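Local coordinates for transketolase (Campylobacter jejuni, PDB 3L84), which belongs to the transketolase family, whose members are built from two thiamine-diphosphate-binding-type domains followed by a distinct C-terminal domain, at residues L33-H45 with G214-K228. Residues are numbered along the deposited sequence; the frame is centred on the assembly and turned at random. Where two conformers were deposited one is given.
Sequences LGLADILSVLSYH and GHDYEEINKALEQAK
V41 is the knob of this helix pair: its side chain sits among Y217, I220, N221 and L224, between helices whose axes cross at -53° and approach to 9.4 Å. The two methyls divide the hole. CG1, anti to the backbone N (chi1 -180°), reaches I220 CG2 and the backbone of N221, while V41 CG2 meets the edge of the Y217 ring at CD1, 3.8 Å away. I38 and L42 extend this apolar seam, I38 crossing I220 at about a right angle and L42 touching L224 CD1. The H45 ring lies with one face over L224 CB, a CH-pi contact 4.0 Å from centroid to carbon. Both helices reach the parallel sheet: I220 also touches I212 of strand 208-213, L224 touches I236 of strand 234-239, and I38 touches A238 of the latter.

Polar groups close both ends. At one, the D37 carboxylate is shared: D37 OD2 accepts from H215 ND1 (2.8 Å) through its anti lone pair, with the carboxylate and imidazole planes perpendicular, and R14 of helix 3-24 forms a salt bridge to the same oxygen. D37 OD1 has Y217 OH at 2.7 Å, a weak bond. H215 is anchored from its other nitrogen by T241 N. A water joins G34 O and G214 O, donating to both, and accepts from I38 N where the helix is kinked.

At the other end, both nitrogens of H45 are used near the ring plane: H45 NE2 donates to N221 OD1 (2.8 Å), and H45 ND1 accepts from K228 NZ (2.9 Å). These two bonds fix the ring's rotation and are consistent with a neutral imidazole carrying its proton on NE2, a form the lysine charge would probably favour, though the nearby E225 carboxylate may partly offset it.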
ATOM      1  N   LEU A  33      11.907 -28.179   0.713  1.00  9.47           N
ATOM      2  CA  LEU A  33      11.924 -29.500   1.333  1.00  9.29           C
ATOM      3  C   LEU A  33      10.570 -29.854   1.939  1.00  9.78           C
ATOM      4  O   LEU A  33      10.145 -31.010   1.851  1.00  9.62           O
ATOM      5  CB  LEU A  33      13.044 -29.619   2.377  1.00  9.86           C
ATOM      6  CG  LEU A  33      14.371 -30.161   1.854  1.00  9.20           C
ATOM      7  CD1 LEU A  33      14.948 -29.315   0.711  1.00 10.47           C
ATOM      8  CD2 LEU A  33      15.370 -30.252   2.989  1.00 10.72           C
ATOM      9  N   GLY A  34       9.892 -28.878   2.519  1.00  9.56           N
ATOM     10  CA  GLY A  34       8.576 -29.091   3.099  1.00  9.70           C
ATOM     11  C   GLY A  34       7.502 -29.362   2.072  1.00 10.64           C
ATOM     12  O   GLY A  34       6.547 -30.054   2.381  1.00 10.09           O
ATOM     13  N   LEU A  35       7.684 -28.850   0.861  1.00  9.89           N
ATOM     14  CA  LEU A  35       6.676 -28.899  -0.190  1.00 10.35           C
ATOM     15  C   LEU A  35       6.949 -29.992  -1.237  1.00  9.57           C
ATOM     16  O   LEU A  35       6.137 -30.224  -2.138  1.00  9.16           O
ATOM     17  CB  LEU A  35       6.549 -27.556  -0.906  1.00 10.76           C
ATOM     18  CG  LEU A  35       5.910 -26.456  -0.061  1.00 13.49           C
ATOM     19  CD1 LEU A  35       6.131 -25.114  -0.758  1.00 16.85           C
ATOM     20  CD2 LEU A  35       4.461 -26.755   0.127  1.00 18.19           C
ATOM     21  N   ALA A  36       8.073 -30.692  -1.129  1.00  9.85           N
ATOM     22  CA  ALA A  36       8.491 -31.586  -2.208  1.00  9.89           C
ATOM     23  C   ALA A  36       7.573 -32.784  -2.427  1.00  9.14           C
ATOM     24  O   ALA A  36       7.374 -33.205  -3.577  1.00  9.95           O
ATOM     25  CB  ALA A  36       9.917 -32.064  -1.986  1.00  9.89           C
ATOM     26  N   ASP A  37       6.984 -33.289  -1.342  1.00  8.95           N
ATOM     27  CA  ASP A  37       6.069 -34.408  -1.493  1.00  8.78           C
ATOM     28  C   ASP A  37       4.775 -33.966  -2.191  1.00  8.72           C
ATOM     29  O   ASP A  37       4.264 -34.657  -3.084  1.00  8.88           O
ATOM     30  CB  ASP A  37       5.768 -35.051  -0.133  1.00  9.63           C
ATOM     31  CG  ASP A  37       7.022 -35.559   0.559  1.00 10.88           C
ATOM     32  OD1 ASP A  37       7.885 -36.180  -0.105  1.00 10.52           O
ATOM     33  OD2 ASP A  37       7.187 -35.284   1.759  1.00 11.18           O
ATOM     34  N   ILE A  38       4.241 -32.814  -1.790  1.00  8.52           N
ATOM     35  CA  ILE A  38       3.075 -32.248  -2.431  1.00  8.53           C
ATOM     36  C   ILE A  38       3.313 -32.026  -3.918  1.00  8.11           C
ATOM     37  O   ILE A  38       2.479 -32.379  -4.738  1.00  8.43           O
ATOM     38  CB  ILE A  38       2.655 -30.939  -1.732  1.00  8.65           C
ATOM     39  CG1 ILE A  38       2.125 -31.232  -0.315  1.00 10.83           C
ATOM     40  CG2 ILE A  38       1.628 -30.153  -2.597  1.00  8.57           C
ATOM     41  CD1 ILE A  38       2.057 -30.002   0.620  1.00 10.67           C
ATOM     42  N   LEU A  39       4.435 -31.383  -4.279  1.00  8.68           N
ATOM     43  CA  LEU A  39       4.699 -31.123  -5.707  1.00  9.14           C
ATOM     44  C   LEU A  39       4.875 -32.397  -6.511  1.00  9.22           C
ATOM     45  O   LEU A  39       4.434 -32.471  -7.646  1.00  9.83           O
ATOM     46  CB  LEU A  39       5.872 -30.145  -5.861  1.00  9.70           C
ATOM     47  CG  LEU A  39       6.063 -29.638  -7.296  1.00  9.84           C
ATOM     48  CD1 LEU A  39       4.849 -28.950  -7.888  1.00 11.37           C
ATOM     49  CD2 LEU A  39       7.277 -28.692  -7.326  1.00 10.67           C
ATOM     50  N   SER A  40       5.504 -33.404  -5.923  1.00  8.83           N
ATOM     51  CA  SER A  40       5.634 -34.670  -6.610  0.50  9.02           C
ATOM     52  C   SER A  40       4.296 -35.270  -6.982  1.00  8.36           C
ATOM     53  O   SER A  40       4.096 -35.715  -8.103  1.00  8.93           O
ATOM     54  CB  SER A  40       6.430 -35.613  -5.743  0.50  9.29           C
ATOM     55  OG  SER A  40       7.736 -35.102  -5.648  0.50  8.64           O
ATOM     56  N   VAL A  41       3.351 -35.272  -6.041  1.00  7.52           N
ATOM     57  CA  VAL A  41       2.019 -35.756  -6.364  1.00  8.02           C
ATOM     58  C   VAL A  41       1.282 -34.846  -7.347  1.00  7.97           C
ATOM     59  O   VAL A  41       0.656 -35.283  -8.291  1.00  8.71           O
ATOM     60  CB  VAL A  41       1.180 -35.931  -5.099  1.00  8.23           C
ATOM     61  CG1 VAL A  41      -0.194 -36.436  -5.446  1.00  8.67           C
ATOM     62  CG2 VAL A  41       1.865 -36.920  -4.140  1.00 10.20           C
ATOM     63  N   LEU A  42       1.390 -33.539  -7.124  1.00  8.08           N
ATOM     64  CA  LEU A  42       0.748 -32.571  -8.007  1.00  8.84           C
ATOM     65  C   LEU A  42       1.218 -32.729  -9.447  1.00  8.59           C
ATOM     66  O   LEU A  42       0.438 -32.492 -10.367  1.00  9.84           O
ATOM     67  CB  LEU A  42       1.002 -31.133  -7.500  1.00  9.03           C
ATOM     68  CG  LEU A  42       0.296 -30.026  -8.261  1.00  8.96           C
ATOM     69  CD1 LEU A  42      -1.219 -30.163  -8.295  1.00  9.89           C
ATOM     70  CD2 LEU A  42       0.665 -28.681  -7.636  1.00 10.97           C
ATOM     71  N   SER A  43       2.467 -33.127  -9.672  1.00  9.02           N
ATOM     72  CA  SER A  43       2.963 -33.326 -11.035  1.00  9.68           C
ATOM     73  C   SER A  43       2.123 -34.324 -11.854  1.00 10.33           C
ATOM     74  O   SER A  43       2.101 -34.243 -13.086  1.00 11.53           O
ATOM     75  CB  SER A  43       4.433 -33.757 -11.052  1.00  9.48           C
ATOM     76  OG  SER A  43       4.601 -35.106 -10.650  1.00  9.70           O
ATOM     77  N   TYR A  44       1.439 -35.254 -11.192  1.00  9.18           N
ATOM     78  CA  TYR A  44       0.577 -36.232 -11.869  1.00  9.51           C
ATOM     79  C   TYR A  44      -0.774 -35.663 -12.226  1.00 10.03           C
ATOM     80  O   TYR A  44      -1.494 -36.260 -13.014  1.00 13.68           O
ATOM     81  CB  TYR A  44       0.390 -37.471 -10.979  1.00 10.61           C
ATOM     82  CG  TYR A  44       1.629 -38.315 -10.867  1.00  9.94           C
ATOM     83  CD1 TYR A  44       1.801 -39.427 -11.694  1.00  9.84           C
ATOM     84  CD2 TYR A  44       2.652 -37.979  -9.989  1.00  9.71           C
ATOM     85  CE1 TYR A  44       2.935 -40.184 -11.625  1.00 10.32           C
ATOM     86  CE2 TYR A  44       3.808 -38.746  -9.917  1.00 10.00           C
ATOM     87  CZ  TYR A  44       3.940 -39.856 -10.736  1.00  9.48           C
ATOM     88  OH  TYR A  44       5.070 -40.631 -10.675  1.00 11.40           O
ATOM     89  N   HIS A  45      -1.151 -34.550 -11.595  1.00  9.32           N
ATOM     90  CA  HIS A  45      -2.444 -33.923 -11.846  1.00  9.95           C
ATOM     91  C   HIS A  45      -2.361 -32.728 -12.802  1.00 10.17           C
ATOM     92  O   HIS A  45      -3.324 -32.439 -13.509  1.00 11.02           O
ATOM     93  CB  HIS A  45      -3.044 -33.444 -10.520  1.00 10.36           C
ATOM     94  CG  HIS A  45      -3.435 -34.561  -9.613  1.00 11.40           C
ATOM     95  ND1 HIS A  45      -4.715 -35.060  -9.568  1.00 10.64           N
ATOM     96  CD2 HIS A  45      -2.707 -35.287  -8.741  1.00 10.00           C
ATOM     97  CE1 HIS A  45      -4.756 -36.048  -8.686  1.00 11.42           C
ATOM     98  NE2 HIS A  45      -3.546 -36.220  -8.181  1.00  9.86           N
ATOM     99  N   GLY A 214       0.840 -33.298   4.725  1.00  8.37           N
ATOM    100  CA  GLY A 214       1.531 -32.954   3.488  1.00  8.19           C
ATOM    101  C   GLY A 214       2.738 -33.797   3.153  1.00  9.65           C
ATOM    102  O   GLY A 214       3.411 -33.523   2.141  1.00 10.12           O
ATOM    103  N   HIS A 215       3.024 -34.824   3.960  1.00 10.18           N
ATOM    104  CA  HIS A 215       4.069 -35.810   3.651  1.00 10.41           C
ATOM    105  C   HIS A 215       3.529 -37.197   3.387  1.00 11.99           C
ATOM    106  O   HIS A 215       4.311 -38.150   3.269  1.00 13.73           O
ATOM    107  CB  HIS A 215       5.140 -35.837   4.752  1.00 10.23           C
ATOM    108  CG  HIS A 215       5.740 -34.494   4.995  1.00  8.77           C
ATOM    109  ND1 HIS A 215       6.355 -33.770   3.996  1.00  9.16           N
ATOM    110  CD2 HIS A 215       5.776 -33.708   6.096  1.00 10.43           C
ATOM    111  CE1 HIS A 215       6.744 -32.601   4.474  1.00  9.56           C
ATOM    112  NE2 HIS A 215       6.416 -32.545   5.754  1.00 10.87           N
ATOM    113  N   ASP A 216       2.211 -37.325   3.273  1.00 10.52           N
ATOM    114  CA  ASP A 216       1.604 -38.616   2.999  0.50 10.92           C
ATOM    115  C   ASP A 216       1.063 -38.616   1.586  1.00 10.53           C
ATOM    116  O   ASP A 216       0.093 -37.942   1.264  1.00 10.12           O
ATOM    117  CB  ASP A 216       0.508 -38.956   4.001  0.50 11.14           C
ATOM    118  CG  ASP A 216       0.001 -40.382   3.846  0.50 11.68           C
ATOM    119  OD1 ASP A 216      -0.919 -40.605   3.043  0.50 13.34           O
ATOM    120  OD2 ASP A 216       0.538 -41.289   4.518  0.50 13.52           O
ATOM    121  N   TYR A 217       1.707 -39.396   0.720  1.00  9.85           N
ATOM    122  CA  TYR A 217       1.381 -39.341  -0.694  1.00 10.44           C
ATOM    123  C   TYR A 217      -0.074 -39.687  -0.985  1.00 10.72           C
ATOM    124  O   TYR A 217      -0.713 -39.014  -1.819  1.00 10.96           O
ATOM    125  CB  TYR A 217       2.303 -40.253  -1.512  1.00 10.29           C
ATOM    126  CG  TYR A 217       3.766 -39.885  -1.356  1.00  8.74           C
ATOM    127  CD1 TYR A 217       4.243 -38.663  -1.797  1.00  9.08           C
ATOM    128  CD2 TYR A 217       4.649 -40.741  -0.746  1.00  9.44           C
ATOM    129  CE1 TYR A 217       5.547 -38.297  -1.638  1.00  8.77           C
ATOM    130  CE2 TYR A 217       5.981 -40.389  -0.577  1.00  9.48           C
ATOM    131  CZ  TYR A 217       6.416 -39.146  -1.026  1.00  8.38           C
ATOM    132  OH  TYR A 217       7.716 -38.762  -0.827  1.00  8.86           O
ATOM    133  N   GLU A 218      -0.594 -40.696  -0.290  1.00 11.27           N
ATOM    134  CA  GLU A 218      -1.974 -41.078  -0.474  1.00 12.56           C
ATOM    135  C   GLU A 218      -2.915 -39.956  -0.060  1.00 10.83           C
ATOM    136  O   GLU A 218      -3.892 -39.702  -0.743  1.00 10.08           O
ATOM    137  CB  GLU A 218      -2.264 -42.388   0.281  1.00 13.19           C
ATOM    138  CG  GLU A 218      -3.705 -42.905   0.204  1.00 19.59           C
ATOM    139  CD  GLU A 218      -3.928 -44.264   0.888  1.00 27.16           C
ATOM    140  OE1 GLU A 218      -3.168 -44.635   1.823  1.00 31.26           O
ATOM    141  OE2 GLU A 218      -4.892 -44.970   0.489  1.00 32.41           O
ATOM    142  N   GLU A 219      -2.655 -39.304   1.062  1.00 10.54           N
ATOM    143  CA  GLU A 219      -3.564 -38.243   1.512  1.00  9.90           C
ATOM    144  C   GLU A 219      -3.517 -37.044   0.548  1.00 10.12           C
ATOM    145  O   GLU A 219      -4.548 -36.441   0.235  1.00 10.98           O
ATOM    146  CB  GLU A 219      -3.179 -37.738   2.905  1.00 10.82           C
ATOM    147  CG  GLU A 219      -3.463 -38.689   4.040  1.00 12.21           C
ATOM    148  CD  GLU A 219      -3.164 -38.074   5.401  1.00 15.48           C
ATOM    149  OE1 GLU A 219      -3.548 -36.886   5.625  1.00 10.84           O
ATOM    150  OE2 GLU A 219      -2.573 -38.784   6.266  1.00 18.19           O
ATOM    151  N   ILE A 220      -2.332 -36.727   0.030  1.00 10.32           N
ATOM    152  CA  ILE A 220      -2.198 -35.616  -0.924  1.00 10.25           C
ATOM    153  C   ILE A 220      -2.996 -35.921  -2.183  1.00  9.27           C
ATOM    154  O   ILE A 220      -3.760 -35.090  -2.677  1.00  9.39           O
ATOM    155  CB  ILE A 220      -0.738 -35.354  -1.313  1.00 10.63           C
ATOM    156  CG1 ILE A 220       0.114 -34.981  -0.097  1.00 11.22           C
ATOM    157  CG2 ILE A 220      -0.663 -34.256  -2.382  1.00 10.33           C
ATOM    158  CD1 ILE A 220       1.642 -35.206  -0.259  1.00 10.05           C
ATOM    159  N   ASN A 221      -2.830 -37.135  -2.712  1.00  9.01           N
ATOM    160  CA  ASN A 221      -3.512 -37.533  -3.927  1.00  9.23           C
ATOM    161  C   ASN A 221      -5.034 -37.495  -3.732  1.00  8.70           C
ATOM    162  O   ASN A 221      -5.746 -36.932  -4.566  1.00  8.34           O
ATOM    163  CB  ASN A 221      -3.064 -38.906  -4.398  1.00  8.79           C
ATOM    164  CG  ASN A 221      -3.677 -39.277  -5.694  1.00 10.32           C
ATOM    165  OD1 ASN A 221      -3.448 -38.633  -6.707  1.00 11.23           O
ATOM    166  ND2 ASN A 221      -4.447 -40.365  -5.696  1.00 14.93           N
ATOM    167  N   LYS A 222      -5.516 -38.034  -2.609  1.00  8.60           N
ATOM    168  CA  LYS A 222      -6.946 -38.065  -2.340  1.00  9.57           C
ATOM    169  C   LYS A 222      -7.483 -36.631  -2.208  1.00  8.95           C
ATOM    170  O   LYS A 222      -8.565 -36.334  -2.694  1.00  9.75           O
ATOM    171  CB  LYS A 222      -7.228 -38.862  -1.060  1.00  9.27           C
ATOM    172  CG  LYS A 222      -8.697 -38.982  -0.721  1.00 14.76           C
ATOM    173  CD  LYS A 222      -8.930 -39.811   0.534  1.00 18.49           C
ATOM    174  CE  LYS A 222     -10.402 -39.891   0.872  1.00 21.04           C
ATOM    175  NZ  LYS A 222     -10.682 -41.035   1.798  1.00 23.89           N
ATOM    176  N   ALA A 223      -6.737 -35.746  -1.563  1.00  9.02           N
ATOM    177  CA  ALA A 223      -7.165 -34.358  -1.401  1.00  9.16           C
ATOM    178  C   ALA A 223      -7.262 -33.645  -2.743  1.00  8.54           C
ATOM    179  O   ALA A 223      -8.200 -32.893  -3.003  1.00  8.36           O
ATOM    180  CB  ALA A 223      -6.211 -33.597  -0.455  1.00  9.66           C
ATOM    181  N   LEU A 224      -6.296 -33.888  -3.605  1.00  8.77           N
ATOM    182  CA  LEU A 224      -6.310 -33.286  -4.928  1.00  8.94           C
ATOM    183  C   LEU A 224      -7.468 -33.796  -5.748  1.00  9.17           C
ATOM    184  O   LEU A 224      -8.131 -33.023  -6.424  1.00  8.94           O
ATOM    185  CB  LEU A 224      -4.979 -33.504  -5.639  1.00  9.76           C
ATOM    186  CG  LEU A 224      -3.823 -32.658  -5.115  1.00  9.54           C
ATOM    187  CD1 LEU A 224      -2.487 -33.078  -5.757  1.00 10.48           C
ATOM    188  CD2 LEU A 224      -4.070 -31.147  -5.336  1.00 10.38           C
ATOM    189  N   GLU A 225      -7.760 -35.102  -5.687  1.00  8.94           N
ATOM    190  CA  GLU A 225      -8.912 -35.624  -6.415  0.50  9.65           C
ATOM    191  C   GLU A 225     -10.206 -34.994  -5.908  1.00  9.48           C
ATOM    192  O   GLU A 225     -11.067 -34.623  -6.697  1.00  8.66           O
ATOM    193  CB  GLU A 225      -8.983 -37.150  -6.329  0.50 10.29           C
ATOM    194  CG  GLU A 225      -7.860 -37.872  -7.072  0.50 12.41           C
ATOM    195  CD  GLU A 225      -7.941 -37.743  -8.597  0.50 16.76           C
ATOM    196  OE1 GLU A 225      -8.643 -36.843  -9.109  0.50 21.11           O
ATOM    197  OE2 GLU A 225      -7.284 -38.545  -9.295  0.50 19.76           O
ATOM    198  N   GLN A 226     -10.353 -34.875  -4.594  1.00  9.70           N
ATOM    199  CA  GLN A 226     -11.541 -34.238  -4.026  1.00 10.10           C
ATOM    200  C   GLN A 226     -11.619 -32.747  -4.405  1.00  9.47           C
ATOM    201  O   GLN A 226     -12.691 -32.251  -4.799  1.00  9.98           O
ATOM    202  CB  GLN A 226     -11.514 -34.382  -2.515  1.00 11.41           C
ATOM    203  CG  GLN A 226     -12.726 -33.844  -1.807  1.00 17.91           C
ATOM    204  CD  GLN A 226     -12.834 -34.385  -0.395  1.00 25.03           C
ATOM    205  OE1 GLN A 226     -11.935 -35.106   0.082  1.00 31.24           O
ATOM    206  NE2 GLN A 226     -13.941 -34.064   0.278  1.00 28.90           N
ATOM    207  N   ALA A 227     -10.503 -32.049  -4.299  1.00  8.88           N
ATOM    208  CA  ALA A 227     -10.470 -30.619  -4.634  1.00  9.18           C
ATOM    209  C   ALA A 227     -10.881 -30.373  -6.087  1.00  9.77           C
ATOM    210  O   ALA A 227     -11.602 -29.421  -6.355  1.00  9.41           O
ATOM    211  CB  ALA A 227      -9.097 -30.063  -4.375  1.00  9.40           C
ATOM    212  N   LYS A 228     -10.447 -31.244  -6.994  1.00  9.59           N
ATOM    213  CA  LYS A 228     -10.759 -31.095  -8.414  1.00 10.06           C
ATOM    214  C   LYS A 228     -12.240 -31.228  -8.738  1.00 10.76           C
ATOM    215  O   LYS A 228     -12.686 -30.722  -9.773  1.00 12.88           O
ATOM    216  CB  LYS A 228      -9.897 -32.061  -9.238  1.00 10.22           C
ATOM    217  CG  LYS A 228      -8.443 -31.630  -9.242  1.00 11.67           C
ATOM    218  CD  LYS A 228      -7.462 -32.658  -9.650  1.00 14.44           C
ATOM    219  CE  LYS A 228      -7.595 -33.098 -11.066  1.00 15.96           C
ATOM    220  NZ  LYS A 228      -6.948 -34.488 -11.300  1.00 14.22           N
TER
HETATM  221  O   HOH W   1       5.389 -31.907   0.888  1.00  9.22           O
HETATM  222  O   HOH W   2      -5.718 -33.731 -13.816  1.00 28.12           O